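Local coordinates for protein VP5 (Halorubrum pleomorphic virus 6, PDB 6QGL) that is an envelope protein of an archaeal virus that probably drives fusion of the viral membrane with that of the host cell, at residues A[66-71]-A[440-445]; A[305-310]-A[347-352]; A[362-367]-A[373-378]. One frame throughout, in Å; residues are numbered along the deposited sequence.

Contact 1: A[66-71]-A[440-445]; sequences VDNQNI and TLQLKG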
ATOM      1  N   VAL A  66      -4.781  -4.039   1.541  1.00 65.30           N
ATOM      2  CA  VAL A  66      -5.584  -3.594   2.680  1.00 65.76           C
ATOM      3  C   VAL A  66      -6.007  -2.100   2.655  1.00 71.19           C
ATOM      4  O   VAL A  66      -7.181  -1.827   2.914  1.00 71.08           O
ATOM      5  CB  VAL A  66      -4.846  -3.958   4.003  1.00 69.93           C
ATOM      6  CG1 VAL A  66      -5.610  -3.485   5.233  1.00 70.61           C
ATOM      7  CG2 VAL A  66      -4.571  -5.462   4.092  1.00 68.67           C
ATOM      8  N   ASP A  67      -5.082  -1.153   2.392  1.00 69.14           N
ATOM      9  CA  ASP A  67      -5.384   0.290   2.453  1.00 70.63           C
ATOM     10  C   ASP A  67      -5.681   0.996   1.120  1.00 74.74           C
ATOM     11  O   ASP A  67      -5.754   2.229   1.105  1.00 75.63           O
ATOM     12  CB  ASP A  67      -4.254   1.044   3.178  1.00 74.03           C
ATOM     13  CG  ASP A  67      -4.517   1.381   4.631  1.00 86.65           C
ATOM     14  OD1 ASP A  67      -5.696   1.346   5.048  1.00 87.83           O
ATOM     15  OD2 ASP A  67      -3.546   1.700   5.347  1.00 93.24           O
ATOM     16  N   ASN A  68      -5.875   0.257   0.021  1.00 70.23           N
ATOM     17  CA  ASN A  68      -6.159   0.892  -1.270  1.00 70.27           C
ATOM     18  C   ASN A  68      -7.620   0.675  -1.714  1.00 73.45           C
ATOM     19  O   ASN A  68      -7.892   0.396  -2.881  1.00 72.61           O
ATOM     20  CB  ASN A  68      -5.129   0.449  -2.322  1.00 70.08           C
ATOM     21  CG  ASN A  68      -3.726   0.977  -2.093  1.00 87.06           C
ATOM     22  OD1 ASN A  68      -2.734   0.324  -2.424  1.00 80.72           O
ATOM     23  ND2 ASN A  68      -3.600   2.173  -1.536  1.00 77.08           N
ATOM     24  N   GLN A  69      -8.555   0.827  -0.762  1.00 70.01           N
ATOM     25  CA  GLN A  69      -9.998   0.627  -0.951  1.00 69.32           C
ATOM     26  C   GLN A  69     -10.652   1.611  -1.920  1.00 73.04           C
ATOM     27  O   GLN A  69     -11.459   1.191  -2.751  1.00 72.15           O
ATOM     28  CB  GLN A  69     -10.722   0.674   0.402  1.00 71.32           C
ATOM     29  CG  GLN A  69     -10.305  -0.426   1.368  1.00 86.54           C
ATOM     30  CD  GLN A  69     -10.639  -0.066   2.792  1.00109.37           C
ATOM     31  OE1 GLN A  69     -10.136   0.917   3.350  1.00106.14           O
ATOM     32  NE2 GLN A  69     -11.488  -0.862   3.419  1.00102.79           N
ATOM     33  N   ASN A  70     -10.321   2.909  -1.815  1.00 70.31           N
ATOM     34  CA  ASN A  70     -10.924   3.954  -2.645  1.00 70.69           C
ATOM     35  C   ASN A  70     -10.375   4.038  -4.083  1.00 74.22           C
ATOM     36  O   ASN A  70     -10.745   4.963  -4.810  1.00 75.25           O
ATOM     37  CB  ASN A  70     -10.849   5.312  -1.949  1.00 72.20           C
ATOM     38  CG  ASN A  70     -11.716   5.409  -0.720  1.00 91.54           C
ATOM     39  OD1 ASN A  70     -12.945   5.267  -0.775  1.00 85.37           O
ATOM     40  ND2 ASN A  70     -11.096   5.662   0.419  1.00 83.12           N
ATOM     41  N   ILE A  71      -9.534   3.080  -4.508  1.00 69.44           N
ATOM     42  CA  ILE A  71      -9.025   3.037  -5.886  1.00 69.23           C
ATOM     43  C   ILE A  71      -9.717   1.902  -6.649  1.00 71.51           C
ATOM     44  O   ILE A  71      -9.433   1.687  -7.830  1.00 71.12           O
ATOM     45  CB  ILE A  71      -7.471   2.979  -6.012  1.00 72.92           C
ATOM     46  CG1 ILE A  71      -6.905   1.704  -5.371  1.00 72.43           C
ATOM     47  CG2 ILE A  71      -6.806   4.259  -5.482  1.00 75.50           C
ATOM     48  CD1 ILE A  71      -5.633   1.337  -5.736  1.00 83.30           C
ATOM     49  N   THR A 440       5.442   6.707  -3.397  1.00 82.77           N
ATOM     50  CA  THR A 440       4.051   7.149  -3.304  1.00 81.45           C
ATOM     51  C   THR A 440       3.525   6.827  -1.907  1.00 82.93           C
ATOM     52  O   THR A 440       3.456   5.657  -1.526  1.00 82.81           O
ATOM     53  CB  THR A 440       3.215   6.542  -4.444  1.00 88.85           C
ATOM     54  OG1 THR A 440       3.821   6.871  -5.699  1.00 88.24           O
ATOM     55  CG2 THR A 440       1.750   6.996  -4.422  1.00 86.63           C
ATOM     56  N   LEU A 441       3.181   7.878  -1.145  1.00 77.87           N
ATOM     57  CA  LEU A 441       2.662   7.795   0.222  1.00 77.41           C
ATOM     58  C   LEU A 441       1.171   8.138   0.270  1.00 79.80           C
ATOM     59  O   LEU A 441       0.721   8.986  -0.490  1.00 78.94           O
ATOM     60  CB  LEU A 441       3.398   8.790   1.158  1.00 77.39           C
ATOM     61  CG  LEU A 441       4.918   8.711   1.341  1.00 81.89           C
ATOM     62  CD1 LEU A 441       5.427   9.930   2.057  1.00 82.11           C
ATOM     63  CD2 LEU A 441       5.334   7.481   2.102  1.00 84.71           C
ATOM     64  N   GLN A 442       0.426   7.535   1.211  1.00 76.30           N
ATOM     65  CA  GLN A 442      -0.982   7.862   1.445  1.00 76.47           C
ATOM     66  C   GLN A 442      -1.023   8.640   2.754  1.00 81.19           C
ATOM     67  O   GLN A 442      -1.012   8.028   3.824  1.00 81.27           O
ATOM     68  CB  GLN A 442      -1.879   6.610   1.515  1.00 78.18           C
ATOM     69  CG  GLN A 442      -3.370   6.939   1.597  1.00 88.32           C
ATOM     70  CD  GLN A 442      -4.246   5.724   1.754  1.00104.36           C
ATOM     71  OE1 GLN A 442      -4.171   4.763   0.984  1.00 99.04           O
ATOM     72  NE2 GLN A 442      -5.126   5.758   2.740  1.00 96.56           N
ATOM     73  N   LEU A 443      -1.023   9.986   2.665  1.00 78.06           N
ATOM     74  CA  LEU A 443      -1.022  10.901   3.813  1.00 78.75           C
ATOM     75  C   LEU A 443      -2.181  10.630   4.756  1.00 84.82           C
ATOM     76  O   LEU A 443      -3.334  10.679   4.331  1.00 85.07           O
ATOM     77  CB  LEU A 443      -0.979  12.378   3.373  1.00 78.74           C
ATOM     78  CG  LEU A 443       0.040  12.766   2.287  1.00 82.35           C
ATOM     79  CD1 LEU A 443      -0.183  14.184   1.825  1.00 83.08           C
ATOM     80  CD2 LEU A 443       1.479  12.602   2.763  1.00 83.97           C
ATOM     81  N   LYS A 444      -1.865  10.266   6.011  1.00 82.67           N
ATOM     82  CA  LYS A 444      -2.854   9.934   7.043  1.00 84.52           C
ATOM     83  C   LYS A 444      -2.933  10.998   8.136  1.00 90.58           C
ATOM     84  O   LYS A 444      -4.000  11.204   8.718  1.00 91.97           O
ATOM     85  CB  LYS A 444      -2.561   8.557   7.664  1.00 87.34           C
ATOM     86  CG  LYS A 444      -2.693   7.381   6.695  1.00101.19           C
ATOM     87  CD  LYS A 444      -4.129   6.879   6.566  1.00113.32           C
ATOM     88  CE  LYS A 444      -4.178   5.502   5.963  1.00125.30           C
ATOM     89  NZ  LYS A 444      -5.574   5.020   5.797  1.00136.61           N
ATOM     90  N   GLY A 445      -1.802  11.643   8.405  1.00 87.04           N
ATOM     91  CA  GLY A 445      -1.687  12.689   9.411  1.00 88.29           C
ATOM     92  C   GLY A 445      -1.716  14.081   8.822  1.00 93.06           C
ATOM     93  O   GLY A 445      -1.423  14.263   7.635  1.00 91.06           O
TER

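Contact 2: A[305-310]-A[347-352]; sequences REATIT and VYFTAD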
ATOM      1  N   ARG A 305       1.295  21.255 -11.107  1.00101.56           N
ATOM      2  CA  ARG A 305       1.933  21.877  -9.938  1.00101.26           C
ATOM      3  C   ARG A 305       2.908  20.956  -9.196  1.00103.43           C
ATOM      4  O   ARG A 305       2.993  19.765  -9.497  1.00101.90           O
ATOM      5  CB  ARG A 305       0.870  22.424  -8.967  1.00101.65           C
ATOM      6  CG  ARG A 305       0.207  23.705  -9.441  1.00113.97           C
ATOM      7  CD  ARG A 305      -1.275  23.710  -9.128  1.00123.81           C
ATOM      8  NE  ARG A 305      -2.040  24.367 -10.188  1.00134.69           N
ATOM      9  CZ  ARG A 305      -2.556  23.743 -11.242  1.00148.86           C
ATOM     10  NH1 ARG A 305      -2.407  22.431 -11.385  1.00133.71           N
ATOM     11  NH2 ARG A 305      -3.229  24.424 -12.159  1.00138.27           N
ATOM     12  N   GLU A 306       3.644  21.533  -8.225  1.00 99.90           N
ATOM     13  CA  GLU A 306       4.603  20.877  -7.333  1.00 97.99           C
ATOM     14  C   GLU A 306       4.400  21.493  -5.946  1.00101.67           C
ATOM     15  O   GLU A 306       4.605  22.696  -5.764  1.00102.66           O
ATOM     16  CB  GLU A 306       6.052  21.063  -7.832  1.00 99.81           C
ATOM     17  CG  GLU A 306       7.112  20.364  -6.988  1.00107.64           C
ATOM     18  CD  GLU A 306       7.311  18.871  -7.183  1.00124.80           C
ATOM     19  OE1 GLU A 306       6.652  18.276  -8.067  1.00118.80           O
ATOM     20  OE2 GLU A 306       8.145  18.296  -6.449  1.00116.54           O
ATOM     21  N   ALA A 307       3.946  20.677  -4.989  1.00 96.72           N
ATOM     22  CA  ALA A 307       3.649  21.124  -3.633  1.00 96.49           C
ATOM     23  C   ALA A 307       4.758  20.823  -2.645  1.00 99.12           C
ATOM     24  O   ALA A 307       5.243  19.693  -2.586  1.00 97.25           O
ATOM     25  CB  ALA A 307       2.352  20.491  -3.154  1.00 96.82           C
ATOM     26  N   THR A 308       5.142  21.835  -1.851  1.00 96.31           N
ATOM     27  CA  THR A 308       6.118  21.685  -0.773  1.00 94.95           C
ATOM     28  C   THR A 308       5.262  21.552   0.483  1.00 98.40           C
ATOM     29  O   THR A 308       4.567  22.493   0.870  1.00 99.09           O
ATOM     30  CB  THR A 308       7.134  22.841  -0.761  1.00103.75           C
ATOM     31  OG1 THR A 308       7.701  22.984  -2.065  1.00104.49           O
ATOM     32  CG2 THR A 308       8.250  22.625   0.245  1.00100.78           C
ATOM     33  N   ILE A 309       5.239  20.345   1.047  1.00 93.83           N
ATOM     34  CA  ILE A 309       4.425  19.975   2.208  1.00 93.75           C
ATOM     35  C   ILE A 309       5.279  19.915   3.459  1.00 97.34           C
ATOM     36  O   ILE A 309       6.470  19.635   3.364  1.00 95.95           O
ATOM     37  CB  ILE A 309       3.738  18.599   1.901  1.00 96.09           C
ATOM     38  CG1 ILE A 309       2.860  18.662   0.639  1.00 97.18           C
ATOM     39  CG2 ILE A 309       2.964  17.996   3.086  1.00 96.74           C
ATOM     40  CD1 ILE A 309       1.829  19.728   0.603  1.00106.96           C
ATOM     41  N   THR A 310       4.670  20.160   4.629  1.00 94.89           N
ATOM     42  CA  THR A 310       5.336  20.023   5.916  1.00 94.40           C
ATOM     43  C   THR A 310       4.364  19.362   6.919  1.00 98.90           C
ATOM     44  O   THR A 310       3.227  19.802   7.084  1.00 99.70           O
ATOM     45  CB  THR A 310       6.024  21.310   6.411  1.00104.38           C
ATOM     46  OG1 THR A 310       6.867  20.974   7.511  1.00103.74           O
ATOM     47  CG2 THR A 310       5.076  22.401   6.832  1.00105.25           C
ATOM     48  N   VAL A 347      -5.717  10.789   0.193  1.00 81.73           N
ATOM     49  CA  VAL A 347      -4.705  11.684  -0.373  1.00 80.67           C
ATOM     50  C   VAL A 347      -3.429  10.896  -0.624  1.00 82.97           C
ATOM     51  O   VAL A 347      -2.882  10.306   0.306  1.00 82.37           O
ATOM     52  CB  VAL A 347      -4.403  12.922   0.519  1.00 85.31           C
ATOM     53  CG1 VAL A 347      -3.349  13.825  -0.123  1.00 84.61           C
ATOM     54  CG2 VAL A 347      -5.663  13.714   0.842  1.00 86.64           C
ATOM     55  N   TYR A 348      -2.946  10.909  -1.867  1.00 78.89           N
ATOM     56  CA  TYR A 348      -1.689  10.277  -2.235  1.00 77.95           C
ATOM     57  C   TYR A 348      -0.695  11.370  -2.575  1.00 82.28           C
ATOM     58  O   TYR A 348      -1.048  12.351  -3.232  1.00 82.37           O
ATOM     59  CB  TYR A 348      -1.841   9.308  -3.415  1.00 78.71           C
ATOM     60  CG  TYR A 348      -2.689   8.090  -3.128  1.00 80.47           C
ATOM     61  CD1 TYR A 348      -2.137   6.951  -2.546  1.00 82.30           C
ATOM     62  CD2 TYR A 348      -4.026   8.042  -3.513  1.00 81.49           C
ATOM     63  CE1 TYR A 348      -2.908   5.812  -2.313  1.00 83.27           C
ATOM     64  CE2 TYR A 348      -4.805   6.909  -3.285  1.00 82.54           C
ATOM     65  CZ  TYR A 348      -4.242   5.795  -2.685  1.00 89.31           C
ATOM     66  OH  TYR A 348      -5.011   4.678  -2.465  1.00 89.88           O
ATOM     67  N   PHE A 349       0.539  11.210  -2.104  1.00 78.87           N
ATOM     68  CA  PHE A 349       1.617  12.154  -2.340  1.00 78.79           C
ATOM     69  C   PHE A 349       2.817  11.400  -2.882  1.00 82.32           C
ATOM     70  O   PHE A 349       3.284  10.448  -2.257  1.00 81.10           O
ATOM     71  CB  PHE A 349       1.954  12.911  -1.043  1.00 80.80           C
ATOM     72  CG  PHE A 349       2.798  14.150  -1.218  1.00 82.66           C
ATOM     73  CD1 PHE A 349       2.267  15.299  -1.796  1.00 86.68           C
ATOM     74  CD2 PHE A 349       4.107  14.191  -0.755  1.00 84.34           C
ATOM     75  CE1 PHE A 349       3.047  16.444  -1.954  1.00 88.12           C
ATOM     76  CE2 PHE A 349       4.880  15.345  -0.894  1.00 87.56           C
ATOM     77  CZ  PHE A 349       4.344  16.465  -1.489  1.00 86.68           C
ATOM     78  N   THR A 350       3.267  11.783  -4.080  1.00 80.04           N
ATOM     79  CA  THR A 350       4.417  11.167  -4.738  1.00 80.31           C
ATOM     80  C   THR A 350       5.573  12.149  -4.646  1.00 85.78           C
ATOM     81  O   THR A 350       5.467  13.274  -5.142  1.00 85.85           O
ATOM     82  CB  THR A 350       4.087  10.755  -6.179  1.00 89.01           C
ATOM     83  OG1 THR A 350       3.785  11.918  -6.934  1.00 90.12           O
ATOM     84  CG2 THR A 350       2.919   9.812  -6.260  1.00 87.34           C
ATOM     85  N   ALA A 351       6.657  11.751  -3.970  1.00 83.22           N
ATOM     86  CA  ALA A 351       7.804  12.631  -3.765  1.00 83.59           C
ATOM     87  C   ALA A 351       9.113  11.862  -3.650  1.00 87.79           C
ATOM     88  O   ALA A 351       9.098  10.645  -3.459  1.00 86.93           O
ATOM     89  CB  ALA A 351       7.579  13.472  -2.515  1.00 84.12           C
ATOM     90  N   ASP A 352      10.246  12.579  -3.770  1.00 85.44           N
ATOM     91  CA  ASP A 352      11.577  11.995  -3.635  1.00 85.50           C
ATOM     92  C   ASP A 352      11.934  11.938  -2.152  1.00 89.12           C
ATOM     93  O   ASP A 352      11.980  12.975  -1.486  1.00 88.29           O
ATOM     94  CB  ASP A 352      12.623  12.800  -4.430  1.00 88.16           C
ATOM     95  CG  ASP A 352      14.022  12.210  -4.446  1.00 98.38           C
ATOM     96  OD1 ASP A 352      14.223  11.126  -3.849  1.00 98.71           O
ATOM     97  OD2 ASP A 352      14.918  12.834  -5.043  1.00104.69           O
TER

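Contact 3: A[362-367]-A[373-378]; sequences AINSGV and TITSEP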
ATOM      1  N   ALA A 362      14.223  17.291  19.639  1.00 81.82           N
ATOM      2  CA  ALA A 362      14.266  16.311  20.732  1.00 82.05           C
ATOM      3  C   ALA A 362      15.699  15.781  20.964  1.00 82.92           C
ATOM      4  O   ALA A 362      15.974  14.594  20.766  1.00 82.51           O
ATOM      5  CB  ALA A 362      13.298  15.168  20.442  1.00 83.84           C
ATOM      6  N   ILE A 363      16.603  16.681  21.393  1.00 77.21           N
ATOM      7  CA  ILE A 363      18.021  16.394  21.636  1.00 75.05           C
ATOM      8  C   ILE A 363      18.537  17.092  22.908  1.00 78.17           C
ATOM      9  O   ILE A 363      18.180  18.244  23.169  1.00 77.92           O
ATOM     10  CB  ILE A 363      18.866  16.732  20.359  1.00 75.93           C
ATOM     11  CG1 ILE A 363      20.320  16.206  20.462  1.00 74.94           C
ATOM     12  CG2 ILE A 363      18.820  18.235  19.990  1.00 76.07           C
ATOM     13  CD1 ILE A 363      21.036  16.044  19.140  1.00 78.12           C
ATOM     14  N   ASN A 364      19.368  16.383  23.697  1.00 74.24           N
ATOM     15  CA  ASN A 364      19.986  16.925  24.910  1.00 74.00           C
ATOM     16  C   ASN A 364      21.110  17.875  24.523  1.00 75.11           C
ATOM     17  O   ASN A 364      21.810  17.624  23.539  1.00 73.07           O
ATOM     18  CB  ASN A 364      20.535  15.808  25.799  1.00 74.92           C
ATOM     19  CG  ASN A 364      19.498  15.062  26.605  1.00 97.79           C
ATOM     20  OD1 ASN A 364      18.286  15.298  26.508  1.00 91.35           O
ATOM     21  ND2 ASN A 364      19.963  14.139  27.430  1.00 91.23           N
ATOM     22  N   SER A 365      21.278  18.964  25.296  1.00 71.12           N
ATOM     23  CA  SER A 365      22.296  19.984  25.050  1.00 68.88           C
ATOM     24  C   SER A 365      23.718  19.456  25.244  1.00 69.78           C
ATOM     25  O   SER A 365      24.556  19.647  24.374  1.00 67.52           O
ATOM     26  CB  SER A 365      22.055  21.212  25.927  1.00 73.54           C
ATOM     27  OG  SER A 365      22.930  22.278  25.595  1.00 81.34           O
ATOM     28  N   GLY A 366      23.965  18.780  26.359  1.00 66.15           N
ATOM     29  CA  GLY A 366      25.283  18.259  26.694  1.00 64.56           C
ATOM     30  C   GLY A 366      25.822  17.141  25.826  1.00 66.82           C
ATOM     31  O   GLY A 366      25.104  16.190  25.503  1.00 67.56           O
ATOM     32  N   VAL A 367      27.105  17.263  25.446  1.00 60.95           N
ATOM     33  CA  VAL A 367      27.868  16.247  24.723  1.00 59.87           C
ATOM     34  C   VAL A 367      28.958  15.854  25.726  1.00 64.55           C
ATOM     35  O   VAL A 367      29.981  16.532  25.855  1.00 63.02           O
ATOM     36  CB  VAL A 367      28.402  16.695  23.329  1.00 61.80           C
ATOM     37  CG1 VAL A 367      29.236  15.599  22.679  1.00 61.35           C
ATOM     38  CG2 VAL A 367      27.256  17.082  22.404  1.00 61.72           C
ATOM     39  N   THR A 373      22.879  12.521  23.180  1.00 70.56           N
ATOM     40  CA  THR A 373      21.630  11.863  23.570  1.00 72.92           C
ATOM     41  C   THR A 373      20.412  12.576  22.980  1.00 78.20           C
ATOM     42  O   THR A 373      20.327  13.803  23.031  1.00 76.75           O
ATOM     43  CB  THR A 373      21.543  11.689  25.103  1.00 82.71           C
ATOM     44  OG1 THR A 373      22.803  11.248  25.614  1.00 82.07           O
ATOM     45  CG2 THR A 373      20.458  10.702  25.525  1.00 83.52           C
ATOM     46  N   ILE A 374      19.473  11.789  22.425  1.00 77.10           N
ATOM     47  CA  ILE A 374      18.211  12.260  21.840  1.00 77.78           C
ATOM     48  C   ILE A 374      17.034  11.733  22.682  1.00 85.95           C
ATOM     49  O   ILE A 374      17.154  10.656  23.270  1.00 86.88           O
ATOM     50  CB  ILE A 374      18.102  11.939  20.321  1.00 79.81           C
ATOM     51  CG1 ILE A 374      18.172  10.418  20.039  1.00 81.03           C
ATOM     52  CG2 ILE A 374      19.174  12.709  19.533  1.00 78.58           C
ATOM     53  CD1 ILE A 374      17.752   9.964  18.645  1.00 86.78           C
ATOM     54  N   THR A 375      15.927  12.498  22.777  1.00 84.83           N
ATOM     55  CA  THR A 375      14.776  12.133  23.619  1.00 87.96           C
ATOM     56  C   THR A 375      13.584  11.526  22.837  1.00 94.61           C
ATOM     57  O   THR A 375      12.489  11.389  23.394  1.00 96.44           O
ATOM     58  CB  THR A 375      14.337  13.329  24.488  1.00 95.81           C
ATOM     59  OG1 THR A 375      13.857  14.381  23.652  1.00 94.56           O
ATOM     60  CG2 THR A 375      15.446  13.843  25.395  1.00 93.14           C
ATOM     61  N   SER A 376      13.803  11.138  21.569  1.00 91.04           N
ATOM     62  CA  SER A 376      12.787  10.518  20.711  1.00 91.99           C
ATOM     63  C   SER A 376      13.426   9.483  19.789  1.00 96.37           C
ATOM     64  O   SER A 376      14.636   9.533  19.569  1.00 94.71           O
ATOM     65  CB  SER A 376      12.040  11.572  19.898  1.00 94.88           C
ATOM     66  OG  SER A 376      11.058  12.220  20.688  1.00105.88           O
ATOM     67  N   GLU A 377      12.626   8.529  19.275  1.00 94.81           N
ATOM     68  CA  GLU A 377      13.114   7.468  18.391  1.00 94.53           C
ATOM     69  C   GLU A 377      13.560   8.020  17.026  1.00 96.38           C
ATOM     70  O   GLU A 377      12.776   8.716  16.371  1.00 95.08           O
ATOM     71  CB  GLU A 377      12.065   6.345  18.232  1.00 97.77           C
ATOM     72  CG  GLU A 377      12.574   5.109  17.496  1.00108.22           C
ATOM     73  CD  GLU A 377      12.065   3.763  17.977  1.00126.39           C
ATOM     74  OE1 GLU A 377      10.842   3.628  18.214  1.00119.56           O
ATOM     75  OE2 GLU A 377      12.893   2.830  18.094  1.00117.62           O
ATOM     76  N   PRO A 378      14.815   7.727  16.593  1.00 92.42           N
ATOM     77  CA  PRO A 378      15.264   8.203  15.274  1.00 90.72           C
ATOM     78  C   PRO A 378      14.501   7.501  14.151  1.00 95.82           C
ATOM     79  O   PRO A 378      14.189   6.311  14.268  1.00 96.96           O
ATOM     80  CB  PRO A 378      16.756   7.862  15.261  1.00 91.81           C
ATOM     81  CG  PRO A 378      16.894   6.718  16.189  1.00 97.81           C
ATOM     82  CD  PRO A 378      15.860   6.917  17.258  1.00 94.65           C
TER
HETATM   83  O   HOH W   1      23.387  15.385  23.426  1.00 53.65           O

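Contact 1: A[66-71]-A[440-445]
Lys-444 and Asp-67 approach from opposite directions, the ammonium group of one meeting the carboxylate of the other across a small interface of 129 Å². Their separation, 3.8 Å from Lys-444 NZ to Asp-67 OD1, makes this a long salt bridge. NZ is almost as near the second oxygen, Asp-67 OD2, at 3.9 Å, and by distance it does not clearly select either. The lysine chain turns about its CB-CG bond (chi2 -84°) and then runs extended, which carries NZ out beyond the strand to the acid. Its CE lies 3.9 Å from Asp-67 OD2, and the aliphatic end of the chain thus also borders the carboxylate.

Gln-442 takes a different route. With CG anti to its backbone N (chi1 -173°) and the chain extended beyond, it reaches the main chain of the other segment, placing CD 3.9 Å from Asp-67 O. Asn-68 slides past it in the opposite direction, and the two amide planes stand 42° apart. Tyr-348 of the neighbouring strand 347-352 packs against both amide side chains.

Asp-67 is the first residue to leave helical geometry after helix 43-66. Strand 438-443 is the outermost of six in its sheet, although Gln-442 also bonds to Val-17 through the backbone. The contact is small and polar, its charge pairing long and so probably modest, with the Lys-444 ammonium offsetting the Asp-67 carboxylate only in part.

Contact 2: A[305-310]-A[347-352]
Apolar packing between Ile-309 and Phe-349 carries most of this contact. The two side chains slide past each other in opposite directions, and Ile-309 CG1 comes obliquely onto the outer end of the ring, 3.4 Å from Phe-349 CZ and equally close to CE1. The phenylalanine extends toward its partner because CG stands anti to the backbone N (chi1 -165°). In Ile-309 it is CG1, beside the backbone N, that does the touching. A second, looser apolar pair adds Ala-307 CB at 4.3 Å from Phe-349 CE1.

The nearest CA atoms, those of Ala-307 and Phe-349, are 9.3 Å apart, too wide for neighbouring strands, and the topology explains it. In the six-stranded antiparallel sheet, strand 317-324 lies between strands 305-311 and 347-352, with backbone bonds from Ala-307 to Gly-320 and from Ile-309 to Leu-318. The ring therefore bridges second neighbours over one face of the sheet, and Phe-322 of the intervening strand meets Phe-349 edge-to-face.

The polar part consists of one edge approach: Ala-307 O lies in the plane of the Phe-349 ring, 3.5 Å from CZ, where the slightly positive hydrogen-bearing rim faces the carbonyl oxygen. All three touching residues are buried; beyond them Phe-447 packs on Ile-309 and Leu-452 on Ala-307, both from strand 447-454, while Leu-443 of strand 438-443 touches Phe-349.

Contact 3: A[362-367]-A[373-378]
Asn-364 O, Gly-366 O and Thr-373 N converge on one water, at 2.7 Å, 2.8 Å and 2.9 Å from its oxygen respectively. The water accepts from Thr-373 N, and both carbonyls lie where it can donate, though it has more acceptors within reach than protons to give. It thereby ties the segments together just where their backbones begin to part.

Direct backbone pairing takes over next to it. Asn-364 N donates to Thr-373 O at 2.8 Å, nearly along the C=O axis, and Thr-375 N donates to Ala-362 O at 2.9 Å, although this donor sits above the carbonyl plane, 54° out of it. The two bonds flank Ile-363 and Ile-374, which form a single non-hydrogen-bonded antiparallel bridge; the touching parts run 162° apart in direction. The arms of this isolated bridge are joined through the short connection from strand 366-367 to strand 371-374.

Side chains follow that register. Ile-363 CG1, anti to its backbone N (chi1 -169°), meets Ile-374 CG2 at 3.8 Å, the two branches crossing at a slant. Asn-364 and Thr-373 lie side by side and point the same way, the amide nitrogen beside the threonine CB, while Asn-364 OD1 reaches over to Thr-375 CG2 at 3.4 Å. At the other end Ala-362 CB lies 3.4 Å from Thr-375 OG1, with Ser-376 alongside.

The contact lies near the surface, yet Ile-374 is buried, packing on Trp-409, and Ile-363, partly exposed, packs on Val-424 and Ala-427 of strand 422-431. Gly-366 and Val-367 belong to a strand paired with 422-431, whereas 371-374 pairs with 409-412, so the bridged segments belong to two different sheets.

Overall arrangement
Contacts 1 and 2 meet in one six-stranded sheet: strands 438-443 and 347-352 are neighbours there, Leu-441 O approaches Phe-349 N at 2.8 Å in a probable hydrogen bond, and their centres are 14 Å apart. Contact 2 is buried and largely apolar, joining strands within the sheet, whereas contact 1 is partly buried and polar, joining the sheet's outermost strand to a helix end. Contact 3 stands apart at the surface, its nearest atoms about 15 Å from either of the others, and relies mainly on backbone bonds and a water, with some apolar packing between isoleucines. Along the chain, 66-71 and 440-445 enclose both other contacts, which follow in series, contact 2 first.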